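Local coordinates for acyl-[acyl-carrier-protein]--UDP-N-acetylglucosamine O-acyltransferase (Acinetobacter baumannii, PDB 4E6U) that probably catalyses the transfer of a hydroxyacyl chain from acyl carrier protein to UDP-N-acetylglucosamine, the opening step of lipid A synthesis in lipopolysaccharide assembly, at residues Thr13-Pro18 and Tyr31-Pro36; Val38-Gly43 and Thr56-Asn61; Val121-Ala126 and Asn135-Asn140. All coordinates share one frame; numbering follows the deposited sequence. Where two conformers were deposited one is given.

Contact 1: residues Thr13-Pro18 and Tyr31-Pro36; sequences TAIIDP and YCIIGP
One face of the Tyr31 ring carries Thr13: the hydroxyl OG1 sits 3.5 Å above the ring plane, offset toward the rim at CD2, while Thr13 CB and CG2 lie against CE2. With chi1 at 61° the threonine OG1 is tucked between its own N and carbonyl carbon, where it also accepts the N-H of Tyr31 in a bent hydrogen bond (Tyr31 N to Thr13 OG1 2.9 Å, 140° at the hydrogen) and bonds to His11 ND1. The phenol end serves the trimer: Tyr31 OH bonds to Thr13 O of the third subunit, and the Tyr31 rings of neighbouring subunits meet edge-to-face. Beyond the ring the chains run parallel as successive coils of the left-handed beta-helix built by hexapeptide repeats, Ile15 beside Ile33 and Ile16 beside Ile34. Their ladder is regular: Ile15 N reaches Cys32 O at 2.9 Å, Ile34 N reaches Ile15 O almost straight (2.8 Å, 178° at the hydrogen), and Asp17 N closes on Ile34 O. Like side chains lie side by side along the helix, pointing the same way; Ile15 CD1 touches Ile33 CD1 at 3.9 Å, and on the other face of the sheet Ile16 CG1 meets Ile34 CG1 at 4.0 Å. At the far end the Asp17 carboxylate lies across Pro36, Asp17 CG 3.5 Å from Pro36 CA, and Asp17 OD2 is hydrogen-bonded to Ser19 OG.

Contact 2: residues Val38-Gly43 and Thr56-Asn61; sequences VTIGAG and TRIGQN
Backbone hydrogen bonds tie Val38-Gly43 to Thr56-Asn61 in parallel register. Thr39 makes the first two, its N giving to Thr56 O at 2.9 Å and its O receiving Ile58 N at 2.8 Å. The next bond is more bent: Gly41 N to Ile58 O, 2.8 Å long, has 135° at the hydrogen and its donor lies 34° from the carbonyl plane. Past the strands, Asn61 N reaches Ala42 O at 2.9 Å, so the bonding continues round the corner. This repeated match of strand and turn belongs to the left-handed beta-helix of hexapeptide acyltransferases, in which equivalent residues of adjacent coils stack. Among the side chains, Ile40 and Ile58 lie on one face of the sheet in loose apolar contact, CG1 of Ile40 4.4 Å from CD1 of Ile58. On the other face, in the conformers described (two were deposited for each residue), Thr39 OG1 lies 3.5 Å from Arg57 CG, and the arginine runs extended from CG to NE, away from Thr39, to a salt bridge with Glu87 and a cation-pi contact with Trp85. One water joins the turns, accepting from Ala42 N and donating to Gln60 OE1. Asn61 CB points away from the neighbouring coil, but the side chain turns back and brings its OD1 3.5 Å from Gly43 CA.

Contact 3: residues Val121-Ala126 and Asn135-Asn140; sequences VNTHIA and NIFANN. With EDO (1,2-ethanediol), chain J.
Phe137 reaches the other segment from its first side-chain atom: CB lies 3.7 Å from Thr123 OG1 and a little farther from CG2 of the same threonine. CG is next, 4.0 Å from Thr123 CG2, the methyl coming at the ring obliquely. Farther out, CE1 is 4.5 Å from Ile125 CD1, which stands over one face of the ring. The first torsion, -57°, sets the ring anti to its own carbonyl carbon and directs it inward, where Leu119 and Val143 pack on it as well. Thr123 crosses Phe137 at about a right angle; its hydroxyl bonds to Met120 O. These residues come from different walls of the left-handed beta-helix: strand 124-125 belongs to one sheet and strand 136-137 to another, so their side chains meet across the interior of the prism. The backbones meet at the corner, Val121 beside Asn139 and Asn122 beside Asn140; from there the segments diverge onto different walls. At this corner Asn140 N gives a nearly straight bond to Val121 O (2.9 Å, 163° at the hydrogen), and the same oxygen lies 3.3 Å from Asn139 CA. Asn122 and Asn140 meet with their amide planes 75° apart, at a place where Asn122 of the third subunit also packs. Asn139 ND2 comes within 3.5 Å of Val121 CB, while Asn139 OD1 accepts from Gln75 NE2 of the third subunit and from O1 of a 1,2-ethanediol, probably picked up from the crystallisation liquor.

In the fold
All three contacts belong to one beta-helix. Contacts 1 and 2 join neighbouring coils along two different walls and touch through Ile34 CD1 and Ile40 CD1, 4.1 Å apart; both rely on parallel backbone ladders. Contact 3 also joins neighbouring coils, but at a corner, from which its segments run along different walls, with a single backbone hydrogen bond and an aromatic side chain in the interior; its strand 124-125 lies in the same sheet as both strands of contact 1. It is the most buried, whereas the other two are partly buried. Contacts 1 and 3 face partner subunits, contact 1 largely through Tyr31 and Thr13, contact 3 through Val121 and asparagines among others; contact 2 touches no other chain and carries a charged arginine and a water.

Contact 1: residues Thr13-Pro18 and Tyr31-Pro36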
loop_
_atom_site.group_PDB
_atom_site.type_symbol
_atom_site.label_atom_id
_atom_site.label_comp_id
_atom_site.label_asym_id
_atom_site.label_seq_id
_atom_site.Cartn_x
_atom_site.Cartn_y
_atom_site.Cartn_z
ATOM N N THR A 13 15.570 -7.605 25.655
ATOM C CA THR A 13 15.276 -8.518 24.537
ATOM C C THR A 13 15.730 -7.930 23.185
ATOM O O THR A 13 15.611 -8.578 22.133
ATOM C CB THR A 13 13.787 -8.832 24.435
ATOM O OG1 THR A 13 13.061 -7.627 24.201
ATOM C CG2 THR A 13 13.288 -9.559 25.694
ATOM N N ALA A 14 16.225 -6.699 23.182
ATOM C CA ALA A 14 16.861 -6.219 21.958
ATOM C C ALA A 14 18.107 -7.071 21.706
ATOM O O ALA A 14 18.761 -7.570 22.659
ATOM C CB ALA A 14 17.244 -4.769 22.087
ATOM N N ILE A 15 18.456 -7.264 20.443
ATOM C CA ILE A 15 19.675 -7.989 20.084
ATOM C C ILE A 15 20.534 -7.042 19.290
ATOM O O ILE A 15 20.130 -6.583 18.217
ATOM C CB ILE A 15 19.367 -9.267 19.292
ATOM C CG1 ILE A 15 18.469 -10.181 20.124
ATOM C CG2 ILE A 15 20.686 -10.002 18.947
ATOM C CD1 ILE A 15 17.957 -11.424 19.368
ATOM N N ILE A 16 21.718 -6.748 19.818
ATOM C CA ILE A 16 22.571 -5.678 19.307
ATOM C C ILE A 16 23.914 -6.238 18.887
ATOM O O ILE A 16 24.657 -6.770 19.733
ATOM C CB ILE A 16 22.740 -4.545 20.363
ATOM C CG1 ILE A 16 21.366 -3.988 20.758
ATOM C CG2 ILE A 16 23.687 -3.460 19.820
ATOM C CD1 ILE A 16 21.375 -2.977 21.910
ATOM N N ASP A 17 24.243 -6.135 17.606
ATOM C CA ASP A 17 25.509 -6.660 17.110
ATOM C C ASP A 17 26.692 -6.023 17.856
ATOM O O ASP A 17 26.684 -4.827 18.123
ATOM C CB ASP A 17 25.648 -6.385 15.618
ATOM C CG ASP A 17 26.750 -7.200 14.987
ATOM O OD1 ASP A 17 26.451 -8.314 14.538
ATOM O OD2 ASP A 17 27.924 -6.735 14.935
ATOM N N PRO A 18 27.710 -6.830 18.216
ATOM C CA PRO A 18 28.883 -6.271 18.910
ATOM C C PRO A 18 29.558 -5.126 18.165
ATOM O O PRO A 18 30.183 -4.288 18.812
ATOM C CB PRO A 18 29.822 -7.479 19.029
ATOM C CG PRO A 18 28.872 -8.676 19.093
ATOM C CD PRO A 18 27.788 -8.301 18.090
ATOM N N TYR A 31 12.489 -6.543 21.538
ATOM C CA TYR A 31 12.482 -7.354 20.327
ATOM C C TYR A 31 12.991 -6.615 19.107
ATOM O O TYR A 31 12.645 -6.967 17.997
ATOM C CB TYR A 31 11.085 -8.000 20.100
ATOM C CG TYR A 31 10.561 -8.709 21.329
ATOM C CD1 TYR A 31 9.324 -8.393 21.909
ATOM C CD2 TYR A 31 11.331 -9.686 21.943
ATOM C CE1 TYR A 31 8.878 -9.077 23.056
ATOM C CE2 TYR A 31 10.910 -10.341 23.084
ATOM C CZ TYR A 31 9.697 -10.028 23.638
ATOM O OH TYR A 31 9.337 -10.731 24.775
ATOM N N CYS A 32 13.790 -5.573 19.317
ATOM C CA CYS A 32 14.515 -4.932 18.212
ATOM C C CYS A 32 15.760 -5.705 17.839
ATOM O O CYS A 32 16.387 -6.354 18.687
ATOM C CB CYS A 32 14.949 -3.509 18.591
ATOM S SG CYS A 32 13.584 -2.323 18.679
ATOM N N ILE A 33 16.135 -5.587 16.576
ATOM C CA ILE A 33 17.358 -6.177 16.075
ATOM C C ILE A 33 18.208 -5.069 15.518
ATOM O O ILE A 33 17.755 -4.314 14.649
ATOM C CB ILE A 33 17.058 -7.197 14.938
ATOM C CG1 ILE A 33 16.058 -8.284 15.380
ATOM C CG2 ILE A 33 18.359 -7.758 14.338
ATOM C CD1 ILE A 33 16.515 -9.074 16.599
ATOM N N ILE A 34 19.420 -4.943 16.033
ATOM C CA ILE A 34 20.380 -3.975 15.525
ATOM C C ILE A 34 21.541 -4.737 14.909
ATOM O O ILE A 34 22.273 -5.452 15.612
ATOM C CB ILE A 34 20.911 -3.049 16.656
ATOM C CG1 ILE A 34 19.776 -2.407 17.462
ATOM C CG2 ILE A 34 21.882 -2.002 16.075
ATOM C CD1 ILE A 34 18.811 -1.560 16.631
ATOM N N GLY A 35 21.700 -4.628 13.598
ATOM C CA GLY A 35 22.696 -5.402 12.908
ATOM C C GLY A 35 24.096 -4.803 12.957
ATOM O O GLY A 35 24.359 -3.793 13.622
ATOM N N PRO A 36 25.006 -5.434 12.222
ATOM C CA PRO A 36 26.399 -4.995 12.240
ATOM C C PRO A 36 26.601 -3.635 11.592
ATOM O O PRO A 36 25.862 -3.237 10.678
ATOM C CB PRO A 36 27.111 -6.085 11.441
ATOM C CG PRO A 36 26.089 -6.586 10.498
ATOM C CD PRO A 36 24.814 -6.575 11.315
#

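Contact 2: residues Val38-Gly43 and Thr56-Asn61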
loop_
_atom_site.group_PDB
_atom_site.type_symbol
_atom_site.label_atom_id
_atom_site.label_comp_id
_atom_site.label_asym_id
_atom_site.label_seq_id
_atom_site.Cartn_x
_atom_site.Cartn_y
_atom_site.Cartn_z
ATOM N N VAL A 38 26.048 -0.678 12.544
ATOM C CA VAL A 38 25.034 0.327 12.799
ATOM C C VAL A 38 25.500 1.313 13.856
ATOM O O VAL A 38 26.081 0.911 14.878
ATOM C CB VAL A 38 23.691 -0.327 13.216
ATOM C CG1 VAL A 38 22.651 0.713 13.624
ATOM C CG2 VAL A 38 23.176 -1.198 12.068
ATOM N N THR A 39 25.259 2.591 13.618
ATOM C CA THR A 39 25.519 3.628 14.608
ATOM C C THR A 39 24.230 4.355 14.861
ATOM O O THR A 39 23.539 4.717 13.903
ATOM C CB THR A 39 26.655 4.579 14.165
ATOM O OG1 THR A 39 26.253 5.358 13.043
ATOM C CG2 THR A 39 27.887 3.804 13.813
ATOM N N ILE A 40 23.887 4.564 16.131
ATOM C CA ILE A 40 22.651 5.251 16.505
ATOM C C ILE A 40 22.989 6.462 17.357
ATOM O O ILE A 40 23.565 6.331 18.442
ATOM C CB ILE A 40 21.662 4.340 17.239
ATOM C CG1 ILE A 40 21.410 3.078 16.406
ATOM C CG2 ILE A 40 20.358 5.097 17.513
ATOM C CD1 ILE A 40 20.405 2.142 17.030
ATOM N N GLY A 41 22.616 7.626 16.843
ATOM C CA GLY A 41 22.936 8.899 17.465
ATOM C C GLY A 41 22.079 9.272 18.653
ATOM O O GLY A 41 20.991 8.732 18.894
ATOM N N ALA A 42 22.572 10.253 19.397
ATOM C CA ALA A 42 22.031 10.594 20.686
ATOM C C ALA A 42 20.573 10.970 20.623
ATOM O O ALA A 42 20.134 11.688 19.722
ATOM C CB ALA A 42 22.847 11.755 21.288
ATOM N N GLY A 43 19.815 10.477 21.593
ATOM C CA GLY A 43 18.422 10.851 21.723
ATOM C C GLY A 43 17.450 10.110 20.808
ATOM O O GLY A 43 16.254 10.351 20.866
ATOM N N THR A 56 24.196 1.077 8.645
ATOM C CA THR A 56 23.301 2.215 8.727
ATOM C C THR A 56 23.811 3.187 9.779
ATOM O O THR A 56 24.130 2.773 10.903
ATOM C CB THR A 56 21.854 1.741 9.077
ATOM O OG1 THR A 56 21.374 0.916 8.000
ATOM C CG2 THR A 56 20.896 2.899 9.240
ATOM N N ARG A 57 23.889 4.465 9.412
ATOM C CA ARG A 57 24.214 5.526 10.356
ATOM C C ARG A 57 22.951 6.313 10.604
ATOM O O ARG A 57 22.341 6.798 9.647
ATOM C CB ARG A 57 25.303 6.450 9.792
ATOM C CG ARG A 57 26.603 5.730 9.533
ATOM C CD ARG A 57 27.670 6.654 8.944
ATOM N NE ARG A 57 28.775 5.860 8.408
ATOM C CZ ARG A 57 28.971 5.579 7.121
ATOM N NH1 ARG A 57 28.150 6.044 6.182
ATOM N NH2 ARG A 57 30.010 4.828 6.770
ATOM N N ILE A 58 22.520 6.392 11.860
ATOM C CA ILE A 58 21.317 7.110 12.265
ATOM C C ILE A 58 21.727 8.272 13.155
ATOM O O ILE A 58 22.470 8.075 14.112
ATOM C CB ILE A 58 20.336 6.176 13.024
ATOM C CG1 ILE A 58 19.915 5.039 12.088
ATOM C CG2 ILE A 58 19.127 6.953 13.542
ATOM C CD1 ILE A 58 19.172 3.894 12.755
ATOM N N GLY A 59 21.247 9.464 12.841
ATOM C CA GLY A 59 21.591 10.662 13.612
ATOM C C GLY A 59 20.845 10.808 14.919
ATOM O O GLY A 59 20.442 9.824 15.543
ATOM N N GLN A 60 20.659 12.050 15.335
ATOM C CA GLN A 60 20.172 12.342 16.667
ATOM C C GLN A 60 18.688 12.596 16.669
ATOM O O GLN A 60 18.131 13.114 15.697
ATOM C CB GLN A 60 20.874 13.596 17.205
ATOM C CG GLN A 60 22.388 13.418 17.363
ATOM C CD GLN A 60 23.088 14.605 18.020
ATOM O OE1 GLN A 60 24.219 14.474 18.488
ATOM N NE2 GLN A 60 22.431 15.752 18.052
ATOM N N ASN A 61 18.041 12.221 17.771
ATOM C CA ASN A 61 16.644 12.573 18.009
ATOM C C ASN A 61 15.641 12.074 16.966
ATOM O O ASN A 61 14.600 12.698 16.745
ATOM C CB ASN A 61 16.489 14.089 18.257
ATOM C CG ASN A 61 17.291 14.550 19.456
ATOM O OD1 ASN A 61 17.206 13.963 20.525
ATOM N ND2 ASN A 61 18.088 15.586 19.269
HETATM O O HOH W 1 25.222 11.366 18.559
#

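Contact 3: residues Val121-Ala126 and Asn135-Asn140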
loop_
_atom_site.group_PDB
_atom_site.type_symbol
_atom_site.label_atom_id
_atom_site.label_comp_id
_atom_site.label_asym_id
_atom_site.label_seq_id
_atom_site.Cartn_x
_atom_site.Cartn_y
_atom_site.Cartn_z
ATOM N N VAL A 121 3.137 5.844 7.795
ATOM C CA VAL A 121 3.100 4.378 7.752
ATOM C C VAL A 121 3.318 3.841 6.344
ATOM O O VAL A 121 2.729 4.324 5.370
ATOM C CB VAL A 121 1.769 3.839 8.329
ATOM C CG1 VAL A 121 1.595 2.375 8.059
ATOM C CG2 VAL A 121 1.681 4.105 9.834
ATOM N N ASN A 122 4.151 2.813 6.240
ATOM C CA ASN A 122 4.441 2.138 4.976
ATOM C C ASN A 122 5.021 3.059 3.913
ATOM O O ASN A 122 4.661 2.974 2.732
ATOM C CB ASN A 122 3.186 1.410 4.439
ATOM C CG ASN A 122 3.498 0.459 3.261
ATOM O OD1 ASN A 122 2.660 0.252 2.378
ATOM N ND2 ASN A 122 4.701 -0.098 3.233
ATOM N N THR A 123 5.926 3.936 4.317
ATOM C CA THR A 123 6.768 4.656 3.332
ATOM C C THR A 123 7.922 3.747 2.949
ATOM O O THR A 123 8.604 3.191 3.816
ATOM C CB THR A 123 7.335 5.975 3.893
ATOM O OG1 THR A 123 6.253 6.836 4.250
ATOM C CG2 THR A 123 8.196 6.689 2.834
ATOM N N HIS A 124 8.143 3.587 1.650
ATOM C CA HIS A 124 9.287 2.865 1.132
ATOM C C HIS A 124 10.268 3.812 0.502
ATOM O O HIS A 124 9.898 4.575 -0.400
ATOM C CB HIS A 124 8.866 1.847 0.083
ATOM C CG HIS A 124 10.027 1.154 -0.568
ATOM N ND1 HIS A 124 10.743 0.172 0.075
ATOM C CD2 HIS A 124 10.597 1.296 -1.794
ATOM C CE1 HIS A 124 11.702 -0.267 -0.726
ATOM N NE2 HIS A 124 11.632 0.395 -1.870
ATOM N N ILE A 125 11.502 3.766 0.973
ATOM C CA ILE A 125 12.609 4.486 0.340
ATOM C C ILE A 125 13.575 3.461 -0.232
ATOM O O ILE A 125 14.262 2.751 0.502
ATOM C CB ILE A 125 13.349 5.419 1.334
ATOM C CG1 ILE A 125 12.386 6.388 2.032
ATOM C CG2 ILE A 125 14.523 6.148 0.644
ATOM C CD1 ILE A 125 11.653 7.350 1.132
ATOM N N ALA A 126 13.617 3.362 -1.558
ATOM C CA ALA A 126 14.440 2.389 -2.244
ATOM C C ALA A 126 15.921 2.724 -2.227
ATOM O O ALA A 126 16.327 3.837 -1.912
ATOM C CB ALA A 126 13.981 2.272 -3.700
ATOM N N ASN A 135 10.617 17.026 4.692
ATOM C CA ASN A 135 9.665 16.425 3.774
ATOM C C ASN A 135 8.601 15.621 4.503
ATOM O O ASN A 135 8.830 15.175 5.631
ATOM C CB ASN A 135 10.394 15.524 2.801
ATOM C CG ASN A 135 11.444 16.274 2.010
ATOM O OD1 ASN A 135 11.106 17.180 1.234
ATOM N ND2 ASN A 135 12.704 15.915 2.188
ATOM N N ILE A 136 7.465 15.429 3.857
ATOM C CA ILE A 136 6.383 14.617 4.415
ATOM C C ILE A 136 5.988 13.613 3.365
ATOM O O ILE A 136 5.602 13.985 2.252
ATOM C CB ILE A 136 5.150 15.455 4.796
ATOM C CG1 ILE A 136 5.493 16.472 5.893
ATOM C CG2 ILE A 136 3.983 14.520 5.204
ATOM C CD1 ILE A 136 4.386 17.482 6.181
ATOM N N PHE A 137 6.086 12.332 3.707
ATOM C CA PHE A 137 5.613 11.237 2.865
ATOM C C PHE A 137 4.396 10.656 3.550
ATOM O O PHE A 137 4.507 10.110 4.652
ATOM C CB PHE A 137 6.685 10.166 2.723
ATOM C CG PHE A 137 7.986 10.675 2.181
ATOM C CD1 PHE A 137 8.236 10.647 0.810
ATOM C CD2 PHE A 137 8.938 11.216 3.031
ATOM C CE1 PHE A 137 9.430 11.116 0.306
ATOM C CE2 PHE A 137 10.139 11.674 2.548
ATOM C CZ PHE A 137 10.392 11.630 1.172
ATOM N N ALA A 138 3.234 10.796 2.933
ATOM C CA ALA A 138 2.010 10.250 3.501
ATOM C C ALA A 138 1.967 8.735 3.368
ATOM O O ALA A 138 2.862 8.107 2.804
ATOM C CB ALA A 138 0.784 10.901 2.878
ATOM N N ASN A 139 0.935 8.134 3.927
ATOM C CA ASN A 139 0.889 6.685 4.006
ATOM C C ASN A 139 1.069 5.996 2.674
ATOM O O ASN A 139 0.550 6.465 1.659
ATOM C CB ASN A 139 -0.462 6.236 4.586
ATOM C CG ASN A 139 -0.552 6.456 6.061
ATOM O OD1 ASN A 139 -0.233 7.524 6.544
ATOM N ND2 ASN A 139 -1.002 5.427 6.801
ATOM N N ASN A 140 1.759 4.865 2.674
ATOM C CA ASN A 140 1.842 3.991 1.491
ATOM C C ASN A 140 2.569 4.597 0.280
ATOM O O ASN A 140 2.365 4.158 -0.856
ATOM C CB ASN A 140 0.443 3.499 1.059
ATOM C CG ASN A 140 -0.260 2.662 2.118
ATOM O OD1 ASN A 140 0.364 1.906 2.847
ATOM N ND2 ASN A 140 -1.565 2.792 2.196
HETATM C C1 EDO J . -3.195 9.209 6.136
HETATM O O1 EDO J . -1.998 9.742 5.545
HETATM C C2 EDO J . -3.753 8.066 5.291
HETATM O O2 EDO J . -3.193 8.122 3.971
#